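Local atomic coordinates of glycerol uptake operon antiterminator regulatory protein (Listeria monocytogenes str. 4b, PDB entry 3KTS), a protein that probably regulates transcription of the glycerol uptake operon by antitermination in response to glycerol 3-phosphate. Residues Leu30-Met35 with Gly54-Leu59; Glu37-Gln42 with Leu63-Lys68; Gly85-Arg90 with Leu103-Leu108. All coordinates share one frame; numbering follows the deposited sequence.

The three contacts occupy one side of a single parallel-stranded barrel. Contact 1 pairs strand 32-39 with strand 56-60 across the helix 43-52 crossover; contact 3 pairs strands 85-88 and 103-109 across helix 91-99. Contact 2 pairs the far end of strand 32-39 with the short strand 64-65. The segments of contacts 1 and 2 alternate along the chain, and both contacts precede contact 3. Centres lie about 17 Å (1 to 2), 14 Å (1 to 3) and 16 Å (2 to 3) apart. Strands 56-60 and 85-88 are neighbours, L59 O probably accepting from I87 N at 2.8 Å, so contacts 1 and 3 form four successive strands of the wall, which contact 2 extends at the strand ends.

Contact 1. Residues Leu30-Met35 with Gly54-Leu59; sequences LTYMVM and GKKVLL
A buried parallel strand pairing joins residues 30-35 to 54-59, within the beta-alpha-beta unit of strand 32-39, helix 43-52 and strand 56-60. The strand segments run 4.7 Å apart at closest approach of their axes, with 32° between their directions. K56 N donates to T31 O at the start; M33 N then donates to K56 O, L58 N to M33 O, and M35 N to L58 O, all four at 2.9 Å. Y32, V34, K56 and L58 share one face of the sheet. K56 CB sits over the Y32 ring in a CH-pi contact, 3.7 Å from the centroid, and its CD continues to Y32 OH at 3.5 Å. L58 crosses the Y32 side chain at about a right angle, its CG 3.9 Å from Y32 CD2, while its CD1 touches V34 CG2. In this TIM-barrel fold the opposite face bears M33, M35, V57 and L59: M33 and V57 touch A50 of helix 43-52, and M33 and M35 reach I25 and M22 of helix 20-25. M33 and V57 lie side by side, whereas M35 bends at its thioether (chi3 -86°) and brings CE to V57 CG1 at 3.8 Å; L59 CD1 lies beside M35 CB. Before the strand, the K55 chain runs past L30 O to put NZ on L28 O, a hydrogen bond. The far side of strand 32-39 is paired with strand 12-16, which V34 meets through I13 and A15.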
ATOM      1  N   LEU A  30      -4.817  -4.932 -14.436  1.00102.50           N
ATOM      2  CA  LEU A  30      -4.244  -4.007 -13.458  1.00103.17           C
ATOM      3  C   LEU A  30      -2.771  -4.322 -13.212  1.00 96.30           C
ATOM      4  O   LEU A  30      -2.418  -5.470 -12.972  1.00 95.45           O
ATOM      5  CB  LEU A  30      -5.032  -4.088 -12.146  1.00107.93           C
ATOM      6  CG  LEU A  30      -6.565  -4.009 -12.230  1.00115.12           C
ATOM      7  CD1 LEU A  30      -7.203  -4.668 -11.021  1.00118.08           C
ATOM      8  CD2 LEU A  30      -7.064  -2.569 -12.392  1.00125.45           C
ATOM      9  N   THR A  31      -1.919  -3.302 -13.276  1.00 95.50           N
ATOM     10  CA  THR A  31      -0.464  -3.498 -13.197  1.00 92.65           C
ATOM     11  C   THR A  31       0.115  -3.612 -11.770  1.00 90.42           C
ATOM     12  O   THR A  31       0.931  -4.499 -11.509  1.00 86.87           O
ATOM     13  CB  THR A  31       0.323  -2.460 -14.069  1.00 98.47           C
ATOM     14  OG1 THR A  31       1.696  -2.410 -13.652  1.00 80.41           O
ATOM     15  CG2 THR A  31      -0.299  -1.056 -13.987  1.00 93.85           C
ATOM     16  N   TYR A  32      -0.303  -2.733 -10.858  1.00 87.29           N
ATOM     17  CA  TYR A  32       0.159  -2.786  -9.453  1.00 82.92           C
ATOM     18  C   TYR A  32      -0.688  -3.673  -8.538  1.00 82.14           C
ATOM     19  O   TYR A  32      -1.924  -3.629  -8.574  1.00 77.25           O
ATOM     20  CB  TYR A  32       0.250  -1.386  -8.852  1.00 81.63           C
ATOM     21  CG  TYR A  32       1.564  -0.692  -9.112  1.00 80.30           C
ATOM     22  CD1 TYR A  32       1.746   0.102 -10.240  1.00 69.85           C
ATOM     23  CD2 TYR A  32       2.623  -0.822  -8.220  1.00 83.45           C
ATOM     24  CE1 TYR A  32       2.952   0.742 -10.473  1.00 82.56           C
ATOM     25  CE2 TYR A  32       3.828  -0.186  -8.440  1.00 78.54           C
ATOM     26  CZ  TYR A  32       3.987   0.590  -9.569  1.00 85.33           C
ATOM     27  OH  TYR A  32       5.194   1.206  -9.787  1.00104.54           O
ATOM     28  N   MET A  33      -0.011  -4.470  -7.715  1.00 79.86           N
ATOM     29  CA  MET A  33      -0.675  -5.336  -6.741  1.00 83.68           C
ATOM     30  C   MET A  33      -0.133  -5.109  -5.326  1.00 83.49           C
ATOM     31  O   MET A  33       0.955  -4.546  -5.148  1.00 84.90           O
ATOM     32  CB  MET A  33      -0.531  -6.807  -7.132  1.00 80.15           C
ATOM     33  CG  MET A  33       0.834  -7.411  -6.826  1.00 84.01           C
ATOM     34  SD  MET A  33       0.707  -9.155  -6.393  1.00 93.94           S
ATOM     35  CE  MET A  33       0.618  -9.907  -8.016  1.00112.24           C
ATOM     36  N   VAL A  34      -0.893  -5.547  -4.328  1.00 74.90           N
ATOM     37  CA  VAL A  34      -0.466  -5.446  -2.939  1.00 77.02           C
ATOM     38  C   VAL A  34      -0.400  -6.819  -2.280  1.00 76.92           C
ATOM     39  O   VAL A  34      -1.333  -7.616  -2.387  1.00 77.51           O
ATOM     40  CB  VAL A  34      -1.409  -4.541  -2.123  1.00 75.97           C
ATOM     41  CG1 VAL A  34      -1.132  -4.689  -0.635  1.00 73.44           C
ATOM     42  CG2 VAL A  34      -1.258  -3.090  -2.558  1.00 84.07           C
ATOM     43  N   MET A  35       0.707  -7.091  -1.597  1.00 74.85           N
ATOM     44  CA  MET A  35       0.903  -8.374  -0.933  1.00 81.68           C
ATOM     45  C   MET A  35       0.875  -8.221   0.584  1.00 77.75           C
ATOM     46  O   MET A  35       1.731  -7.557   1.167  1.00 83.64           O
ATOM     47  CB  MET A  35       2.224  -9.009  -1.373  1.00 85.52           C
ATOM     48  CG  MET A  35       2.112 -10.475  -1.752  1.00 81.52           C
ATOM     49  SD  MET A  35       3.662 -11.154  -2.376  1.00 89.56           S
ATOM     50  CE  MET A  35       3.546 -10.725  -4.111  1.00 89.50           C
ATOM     51  N   GLY A  54       4.444  -9.518 -15.222  1.00104.23           N
ATOM     52  CA  GLY A  54       4.256  -8.100 -15.536  1.00104.32           C
ATOM     53  C   GLY A  54       3.566  -7.277 -14.460  1.00102.12           C
ATOM     54  O   GLY A  54       3.087  -6.173 -14.735  1.00102.10           O
ATOM     55  N   LYS A  55       3.517  -7.813 -13.240  1.00 96.55           N
ATOM     56  CA  LYS A  55       2.855  -7.149 -12.123  1.00 90.35           C
ATOM     57  C   LYS A  55       3.874  -6.527 -11.188  1.00 92.12           C
ATOM     58  O   LYS A  55       4.829  -7.185 -10.771  1.00 95.63           O
ATOM     59  CB  LYS A  55       1.952  -8.120 -11.343  1.00 90.01           C
ATOM     60  CG  LYS A  55       0.848  -8.788 -12.162  1.00 83.77           C
ATOM     61  CD  LYS A  55      -0.002  -7.755 -12.869  1.00 88.59           C
ATOM     62  CE  LYS A  55      -0.837  -8.369 -13.963  1.00 94.71           C
ATOM     63  NZ  LYS A  55      -2.030  -9.046 -13.399  1.00 94.76           N
ATOM     64  N   LYS A  56       3.666  -5.255 -10.865  1.00 88.95           N
ATOM     65  CA  LYS A  56       4.521  -4.553  -9.916  1.00 89.72           C
ATOM     66  C   LYS A  56       3.997  -4.715  -8.479  1.00 84.48           C
ATOM     67  O   LYS A  56       2.799  -4.596  -8.230  1.00 79.15           O
ATOM     68  CB  LYS A  56       4.662  -3.087 -10.317  1.00 87.60           C
ATOM     69  CG  LYS A  56       5.600  -2.861 -11.501  1.00 99.52           C
ATOM     70  CD  LYS A  56       5.493  -1.446 -12.047  1.00110.79           C
ATOM     71  CE  LYS A  56       6.705  -1.067 -12.883  1.00118.42           C
ATOM     72  NZ  LYS A  56       7.818  -0.539 -12.041  1.00121.87           N
ATOM     73  N   VAL A  57       4.903  -5.000  -7.546  1.00 82.83           N
ATOM     74  CA  VAL A  57       4.513  -5.404  -6.189  1.00 83.13           C
ATOM     75  C   VAL A  57       4.725  -4.328  -5.115  1.00 85.26           C
ATOM     76  O   VAL A  57       5.817  -3.763  -4.976  1.00 83.53           O
ATOM     77  CB  VAL A  57       5.211  -6.727  -5.760  1.00 78.18           C
ATOM     78  CG1 VAL A  57       4.789  -7.149  -4.352  1.00 78.39           C
ATOM     79  CG2 VAL A  57       4.882  -7.827  -6.732  1.00 78.58           C
ATOM     80  N   LEU A  58       3.654  -4.049  -4.374  1.00 80.75           N
ATOM     81  CA  LEU A  58       3.724  -3.267  -3.148  1.00 78.35           C
ATOM     82  C   LEU A  58       3.651  -4.242  -1.973  1.00 73.51           C
ATOM     83  O   LEU A  58       2.635  -4.915  -1.776  1.00 71.43           O
ATOM     84  CB  LEU A  58       2.587  -2.240  -3.102  1.00 73.42           C
ATOM     85  CG  LEU A  58       2.501  -1.314  -4.328  1.00 79.34           C
ATOM     86  CD1 LEU A  58       1.147  -0.610  -4.435  1.00 67.30           C
ATOM     87  CD2 LEU A  58       3.652  -0.305  -4.353  1.00 52.48           C
ATOM     88  N   LEU A  59       4.739  -4.332  -1.214  1.00 67.05           N
ATOM     89  CA  LEU A  59       4.858  -5.334  -0.153  1.00 73.86           C
ATOM     90  C   LEU A  59       4.716  -4.770   1.262  1.00 73.51           C
ATOM     91  O   LEU A  59       5.428  -3.841   1.647  1.00 73.35           O
ATOM     92  CB  LEU A  59       6.185  -6.100  -0.280  1.00 70.24           C
ATOM     93  CG  LEU A  59       6.544  -7.067   0.858  1.00 62.95           C
ATOM     94  CD1 LEU A  59       5.540  -8.217   0.959  1.00 85.20           C
ATOM     95  CD2 LEU A  59       7.967  -7.602   0.723  1.00 74.22           C
TER

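Contact 2. Residues Glu37-Gln42 with Leu63-Lys68; sequences ETHVAQ and LVNGLK
N65 and E37 meet at the exposed edge of a short parallel pairing that carries strand 32-39 beyond strand 56-60, at the end of the barrel where TIM-barrel proteins generally place their ligand sites. N65 has CG beside its own backbone N (chi1 -70°), which turns the amide toward the neighbouring strand. ND2 then donates to T38 O at 3.2 Å and, in a weak bond, to E37 OE1 at 3.1 Å. E37 can meet it because its chain is fully extended, CG lying anti to the backbone N; carboxylate and amide planes are turned 67° apart. T38 O also accepts from N65 N at 3.0 Å, the two donors arriving from opposite faces of the carbonyl plane. T38 N to L63 O and V40 N to N65 O, both 3.1 Å, complete the pairing. On the other face T38 OG1, set between its backbone N and carbonyl carbon (chi1 49°), packs against V64 CG2, and both residues touch L43 of helix 43-52. The chain then makes a type II turn from V64 to L67, closed by L67 N to V64 O. V40 CG2 meets L67 CD1 at 4.0 Å, and F76 of helix 71-81 touches both residues. One asparagine thus supplies two donors to a single carbonyl, tying the strands by side chain as well as backbone on the polar face, with V40 packed on V64 and L67 behind it.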
ATOM      1  N   GLU A  37      -0.167 -10.544   3.734  1.00 73.10           N
ATOM      2  CA  GLU A  37       0.547 -11.476   4.599  1.00 80.64           C
ATOM      3  C   GLU A  37       1.450 -12.398   3.788  1.00 74.82           C
ATOM      4  O   GLU A  37       1.041 -12.935   2.759  1.00 85.10           O
ATOM      5  CB  GLU A  37      -0.440 -12.301   5.427  1.00 74.03           C
ATOM      6  CG  GLU A  37       0.212 -13.138   6.516  1.00 94.32           C
ATOM      7  CD  GLU A  37      -0.736 -14.162   7.111  1.00 94.52           C
ATOM      8  OE1 GLU A  37      -0.329 -14.876   8.051  1.00 86.74           O
ATOM      9  OE2 GLU A  37      -1.888 -14.252   6.637  1.00116.81           O
ATOM     10  N   THR A  38       2.680 -12.578   4.259  1.00 77.25           N
ATOM     11  CA  THR A  38       3.674 -13.356   3.529  1.00 80.09           C
ATOM     12  C   THR A  38       4.539 -14.175   4.481  1.00 84.49           C
ATOM     13  O   THR A  38       4.449 -14.027   5.700  1.00 89.19           O
ATOM     14  CB  THR A  38       4.581 -12.454   2.673  1.00 78.36           C
ATOM     15  OG1 THR A  38       5.064 -11.364   3.469  1.00 74.05           O
ATOM     16  CG2 THR A  38       3.814 -11.904   1.481  1.00 79.41           C
ATOM     17  N   HIS A  39       5.378 -15.038   3.917  1.00 81.89           N
ATOM     18  CA  HIS A  39       6.307 -15.825   4.707  1.00 82.17           C
ATOM     19  C   HIS A  39       7.697 -15.547   4.173  1.00 81.57           C
ATOM     20  O   HIS A  39       7.925 -15.602   2.963  1.00 75.92           O
ATOM     21  CB  HIS A  39       5.946 -17.312   4.620  1.00 81.99           C
ATOM     22  CG  HIS A  39       4.513 -17.592   4.961  1.00 99.14           C
ATOM     23  ND1 HIS A  39       3.493 -17.493   4.037  1.00 96.36           N
ATOM     24  CD2 HIS A  39       3.924 -17.919   6.136  1.00100.82           C
ATOM     25  CE1 HIS A  39       2.342 -17.767   4.623  1.00 95.54           C
ATOM     26  NE2 HIS A  39       2.575 -18.031   5.897  1.00 91.67           N
ATOM     27  N   VAL A  40       8.616 -15.225   5.083  1.00 85.01           N
ATOM     28  CA  VAL A  40       9.997 -14.862   4.728  1.00 84.66           C
ATOM     29  C   VAL A  40      10.733 -15.965   3.937  1.00 80.96           C
ATOM     30  O   VAL A  40      11.628 -15.676   3.141  1.00 83.16           O
ATOM     31  CB  VAL A  40      10.792 -14.384   5.989  1.00 83.31           C
ATOM     32  CG1 VAL A  40      11.073 -15.532   6.950  1.00 63.69           C
ATOM     33  CG2 VAL A  40      12.074 -13.648   5.602  1.00 90.67           C
ATOM     34  N   ALA A  41      10.309 -17.213   4.132  1.00 86.71           N
ATOM     35  CA  ALA A  41      10.878 -18.370   3.447  1.00 84.93           C
ATOM     36  C   ALA A  41      10.543 -18.357   1.959  1.00 86.98           C
ATOM     37  O   ALA A  41      11.421 -18.548   1.116  1.00 84.63           O
ATOM     38  CB  ALA A  41      10.382 -19.652   4.089  1.00 81.97           C
ATOM     39  N   GLN A  42       9.276 -18.107   1.647  1.00 88.99           N
ATOM     40  CA  GLN A  42       8.801 -18.128   0.269  1.00 93.73           C
ATOM     41  C   GLN A  42       8.865 -16.760  -0.412  1.00 94.95           C
ATOM     42  O   GLN A  42       8.480 -16.632  -1.574  1.00101.00           O
ATOM     43  CB  GLN A  42       7.367 -18.660   0.220  1.00 95.12           C
ATOM     44  CG  GLN A  42       7.212 -20.121   0.622  1.00102.08           C
ATOM     45  CD  GLN A  42       5.874 -20.393   1.283  1.00108.76           C
ATOM     46  OE1 GLN A  42       5.552 -19.806   2.318  1.00117.91           O
ATOM     47  NE2 GLN A  42       5.088 -21.285   0.691  1.00110.31           N
ATOM     48  N   LEU A  63       3.954  -7.194   7.640  1.00 81.82           N
ATOM     49  CA  LEU A  63       3.216  -8.458   7.586  1.00 77.59           C
ATOM     50  C   LEU A  63       4.018  -9.659   7.050  1.00 80.93           C
ATOM     51  O   LEU A  63       3.437 -10.666   6.629  1.00 82.26           O
ATOM     52  CB  LEU A  63       1.933  -8.277   6.767  1.00 76.37           C
ATOM     53  CG  LEU A  63       0.868  -7.303   7.282  1.00 77.49           C
ATOM     54  CD1 LEU A  63      -0.234  -7.166   6.257  1.00 65.22           C
ATOM     55  CD2 LEU A  63       0.287  -7.733   8.635  1.00 59.08           C
ATOM     56  N   VAL A  64       5.345  -9.554   7.075  1.00 80.86           N
ATOM     57  CA  VAL A  64       6.211 -10.652   6.644  1.00 77.51           C
ATOM     58  C   VAL A  64       6.563 -11.546   7.832  1.00 75.22           C
ATOM     59  O   VAL A  64       7.474 -11.242   8.603  1.00 85.04           O
ATOM     60  CB  VAL A  64       7.510 -10.144   5.970  1.00 78.55           C
ATOM     61  CG1 VAL A  64       8.313 -11.318   5.402  1.00 70.52           C
ATOM     62  CG2 VAL A  64       7.198  -9.119   4.880  1.00 59.92           C
ATOM     63  N   ASN A  65       5.825 -12.643   7.972  1.00 70.32           N
ATOM     64  CA  ASN A  65       6.082 -13.628   9.025  1.00 72.40           C
ATOM     65  C   ASN A  65       7.514 -14.175   9.048  1.00 71.81           C
ATOM     66  O   ASN A  65       8.048 -14.632   8.028  1.00 73.82           O
ATOM     67  CB  ASN A  65       5.065 -14.763   8.944  1.00 68.57           C
ATOM     68  CG  ASN A  65       3.677 -14.321   9.352  1.00 89.61           C
ATOM     69  OD1 ASN A  65       3.443 -13.946  10.508  1.00 99.60           O
ATOM     70  ND2 ASN A  65       2.744 -14.356   8.406  1.00 84.23           N
ATOM     71  N   GLY A  66       8.129 -14.089  10.224  1.00 71.87           N
ATOM     72  CA  GLY A  66       9.508 -14.518  10.428  1.00 72.97           C
ATOM     73  C   GLY A  66      10.513 -13.391  10.335  1.00 72.50           C
ATOM     74  O   GLY A  66      11.672 -13.570  10.710  1.00 76.46           O
ATOM     75  N   LEU A  67      10.062 -12.235   9.838  1.00 70.09           N
ATOM     76  CA  LEU A  67      10.916 -11.059   9.620  1.00 66.07           C
ATOM     77  C   LEU A  67      10.399  -9.847  10.392  1.00 74.11           C
ATOM     78  O   LEU A  67       9.207  -9.515  10.324  1.00 80.16           O
ATOM     79  CB  LEU A  67      10.966 -10.714   8.130  1.00 53.66           C
ATOM     80  CG  LEU A  67      12.046  -9.759   7.609  1.00 70.36           C
ATOM     81  CD1 LEU A  67      13.410 -10.438   7.509  1.00 69.59           C
ATOM     82  CD2 LEU A  67      11.650  -9.214   6.247  1.00 64.31           C
ATOM     83  N   LYS A  68      11.302  -9.174  11.103  1.00 70.55           N
ATOM     84  CA  LYS A  68      10.979  -7.925  11.802  1.00 70.50           C
ATOM     85  C   LYS A  68      10.747  -6.788  10.799  1.00 72.71           C
ATOM     86  O   LYS A  68      10.757  -7.007   9.591  1.00 74.29           O
ATOM     87  CB  LYS A  68      12.096  -7.524  12.785  1.00 75.75           C
ATOM     88  CG  LYS A  68      12.819  -8.667  13.500  1.00 66.22           C
ATOM     89  CD  LYS A  68      13.136  -8.298  14.931  1.00 51.40           C
ATOM     90  CE  LYS A  68      14.249  -9.149  15.536  1.00 63.72           C
ATOM     91  NZ  LYS A  68      15.590  -8.487  15.397  1.00 76.70           N
TER

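Contact 3. Residues Gly85-Arg90 with Leu103-Leu108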
ATOM      1  N   GLY A  85       7.644  -1.445  -4.389  1.00 88.01           N
ATOM      2  CA  GLY A  85       7.398  -0.513  -3.297  1.00 84.06           C
ATOM      3  C   GLY A  85       7.176  -1.251  -1.995  1.00 79.10           C
ATOM      4  O   GLY A  85       6.855  -2.442  -2.009  1.00 78.74           O
ATOM      5  N   ILE A  86       7.368  -0.562  -0.869  1.00 75.23           N
ATOM      6  CA  ILE A  86       7.074  -1.149   0.448  1.00 74.32           C
ATOM      7  C   ILE A  86       6.044  -0.344   1.245  1.00 73.57           C
ATOM      8  O   ILE A  86       5.921   0.878   1.104  1.00 76.56           O
ATOM      9  CB  ILE A  86       8.341  -1.411   1.332  1.00 70.76           C
ATOM     10  CG1 ILE A  86       8.841  -0.124   1.997  1.00 89.60           C
ATOM     11  CG2 ILE A  86       9.447  -2.104   0.542  1.00 72.07           C
ATOM     12  CD1 ILE A  86       9.327  -0.321   3.423  1.00107.68           C
ATOM     13  N   ILE A  87       5.284  -1.048   2.071  1.00 73.50           N
ATOM     14  CA  ILE A  87       4.303  -0.409   2.928  1.00 70.23           C
ATOM     15  C   ILE A  87       4.629  -0.764   4.355  1.00 71.04           C
ATOM     16  O   ILE A  87       4.747  -1.940   4.698  1.00 82.72           O
ATOM     17  CB  ILE A  87       2.860  -0.842   2.599  1.00 73.06           C
ATOM     18  CG1 ILE A  87       2.522  -0.502   1.142  1.00 66.91           C
ATOM     19  CG2 ILE A  87       1.861  -0.166   3.551  1.00 63.98           C
ATOM     20  CD1 ILE A  87       1.324  -1.231   0.599  1.00 52.52           C
ATOM     21  N   SER A  88       4.798   0.263   5.176  1.00 68.77           N
ATOM     22  CA  SER A  88       5.000   0.072   6.595  1.00 74.88           C
ATOM     23  C   SER A  88       4.244   1.114   7.411  1.00 80.34           C
ATOM     24  O   SER A  88       3.881   2.187   6.921  1.00 79.99           O
ATOM     25  CB  SER A  88       6.485   0.120   6.936  1.00 75.47           C
ATOM     26  OG  SER A  88       6.679  -0.123   8.317  1.00 70.58           O
ATOM     27  N   THR A  89       4.015   0.775   8.669  1.00 78.75           N
ATOM     28  CA  THR A  89       3.327   1.655   9.587  1.00 75.53           C
ATOM     29  C   THR A  89       4.389   2.338  10.455  1.00 73.71           C
ATOM     30  O   THR A  89       4.147   3.385  11.068  1.00 72.04           O
ATOM     31  CB  THR A  89       2.291   0.845  10.403  1.00 74.55           C
ATOM     32  OG1 THR A  89       1.080   1.598  10.541  1.00 76.88           O
ATOM     33  CG2 THR A  89       2.840   0.414  11.758  1.00 43.39           C
ATOM     34  N   ARG A  90       5.578   1.739  10.445  1.00 63.34           N
ATOM     35  CA  ARG A  90       6.731   2.197  11.184  1.00 58.85           C
ATOM     36  C   ARG A  90       7.400   3.327  10.415  1.00 68.17           C
ATOM     37  O   ARG A  90       7.568   3.234   9.199  1.00 82.99           O
ATOM     38  CB  ARG A  90       7.712   1.036  11.319  1.00 64.20           C
ATOM     39  CG  ARG A  90       8.401   0.903  12.664  1.00 73.54           C
ATOM     40  CD  ARG A  90       9.790   0.325  12.480  1.00 81.59           C
ATOM     41  NE  ARG A  90      10.273  -0.345  13.681  1.00105.85           N
ATOM     42  CZ  ARG A  90      11.548  -0.387  14.058  1.00119.84           C
ATOM     43  NH1 ARG A  90      11.889  -1.030  15.170  1.00103.40           N
ATOM     44  NH2 ARG A  90      12.482   0.223  13.333  1.00128.76           N
ATOM     45  N   LEU A 103       9.825   3.072  -3.244  1.00 82.31           N
ATOM     46  CA  LEU A 103       8.525   3.691  -3.090  1.00 79.80           C
ATOM     47  C   LEU A 103       8.039   3.351  -1.688  1.00 81.72           C
ATOM     48  O   LEU A 103       7.589   2.234  -1.426  1.00 84.10           O
ATOM     49  CB  LEU A 103       7.552   3.136  -4.137  1.00 84.75           C
ATOM     50  CG  LEU A 103       6.467   3.967  -4.838  1.00 79.96           C
ATOM     51  CD1 LEU A 103       5.233   3.102  -5.035  1.00 76.95           C
ATOM     52  CD2 LEU A 103       6.084   5.231  -4.102  1.00 82.21           C
ATOM     53  N   ALA A 104       8.174   4.313  -0.782  1.00 83.87           N
ATOM     54  CA  ALA A 104       7.761   4.129   0.601  1.00 77.98           C
ATOM     55  C   ALA A 104       6.378   4.724   0.844  1.00 79.46           C
ATOM     56  O   ALA A 104       6.207   5.948   0.843  1.00 84.01           O
ATOM     57  CB  ALA A 104       8.778   4.740   1.537  1.00 75.56           C
ATOM     58  N   ILE A 105       5.391   3.854   1.036  1.00 71.82           N
ATOM     59  CA  ILE A 105       4.047   4.300   1.409  1.00 79.07           C
ATOM     60  C   ILE A 105       3.752   4.016   2.895  1.00 79.68           C
ATOM     61  O   ILE A 105       3.979   2.909   3.381  1.00 89.62           O
ATOM     62  CB  ILE A 105       2.936   3.818   0.394  1.00 83.02           C
ATOM     63  CG1 ILE A 105       1.708   3.246   1.109  1.00 72.54           C
ATOM     64  CG2 ILE A 105       3.504   2.857  -0.697  1.00 65.48           C
ATOM     65  CD1 ILE A 105       0.634   2.774   0.157  1.00 90.76           C
ATOM     66  N   GLN A 106       3.285   5.035   3.615  1.00 81.43           N
ATOM     67  CA  GLN A 106       3.062   4.934   5.059  1.00 77.87           C
ATOM     68  C   GLN A 106       1.613   4.639   5.415  1.00 81.62           C
ATOM     69  O   GLN A 106       0.698   5.348   4.995  1.00 84.67           O
ATOM     70  CB  GLN A 106       3.509   6.206   5.772  1.00 80.46           C
ATOM     71  CG  GLN A 106       3.643   6.043   7.286  1.00 90.98           C
ATOM     72  CD  GLN A 106       3.696   7.360   8.027  1.00 94.75           C
ATOM     73  OE1 GLN A 106       3.098   7.510   9.093  1.00105.27           O
ATOM     74  NE2 GLN A 106       4.404   8.328   7.464  1.00103.92           N
ATOM     75  N   ARG A 107       1.417   3.597   6.215  1.00 78.93           N
ATOM     76  CA  ARG A 107       0.086   3.137   6.568  1.00 71.13           C
ATOM     77  C   ARG A 107      -0.423   3.859   7.801  1.00 77.07           C
ATOM     78  O   ARG A 107       0.264   3.939   8.819  1.00 79.03           O
ATOM     79  CB  ARG A 107       0.110   1.639   6.824  1.00 76.27           C
ATOM     80  CG  ARG A 107      -1.187   0.965   6.498  1.00 67.91           C
ATOM     81  CD  ARG A 107      -1.089  -0.532   6.676  1.00 79.28           C
ATOM     82  NE  ARG A 107      -2.199  -1.233   6.035  1.00 69.36           N
ATOM     83  CZ  ARG A 107      -2.493  -2.511   6.241  1.00 91.11           C
ATOM     84  NH1 ARG A 107      -1.752  -3.244   7.069  1.00 81.73           N
ATOM     85  NH2 ARG A 107      -3.518  -3.066   5.606  1.00106.75           N
ATOM     86  N   LEU A 108      -1.635   4.387   7.702  1.00 78.73           N
ATOM     87  CA  LEU A 108      -2.247   5.103   8.800  1.00 75.63           C
ATOM     88  C   LEU A 108      -3.612   4.503   9.087  1.00 74.57           C
ATOM     89  O   LEU A 108      -4.363   4.197   8.161  1.00 73.95           O
ATOM     90  CB  LEU A 108      -2.394   6.575   8.440  1.00 80.49           C
ATOM     91  CG  LEU A 108      -2.083   7.553   9.571  1.00 93.41           C
ATOM     92  CD1 LEU A 108      -0.585   7.789   9.627  1.00 99.12           C
ATOM     93  CD2 LEU A 108      -2.822   8.866   9.368  1.00 96.37           C
TER
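Residues 85-88 and 103-108 run parallel, their axes 4.8 Å apart at closest approach and 23° between their directions. They are adjacent strands of the TIM barrel, the two ends of a beta-alpha-beta unit whose connecting helix is 91-99. I86 N bonds to L103 O, I105 N to I86 O and R107 N to S88 O; the bond from S88 N to I105 O is weak. Side by side and pointing the same way, I87 and I105 lie on one face of the pairing, CG1 to CG1 at 3.8 Å, and I87 also leans on L58 of the neighbouring strand. I87 CG2 crosses to R107 CB at 4.1 Å. Beyond CB the extended R107 chain leads away from residues 85-90 to a salt bridge with E132; an unidentified bound molecule, probably from the crystallisation liquor, comes within about 3 Å of its side chain (nearest atoms). I86 and A104 face helix 91-99. At the strand end S88 OG accepts from R90 N in an ST turn, and D62 grips both S88 OG and T89 N. T89 OG1 donates to R107 O at 3.0 Å, approaching from above the carbonyl plane, 48° out of it.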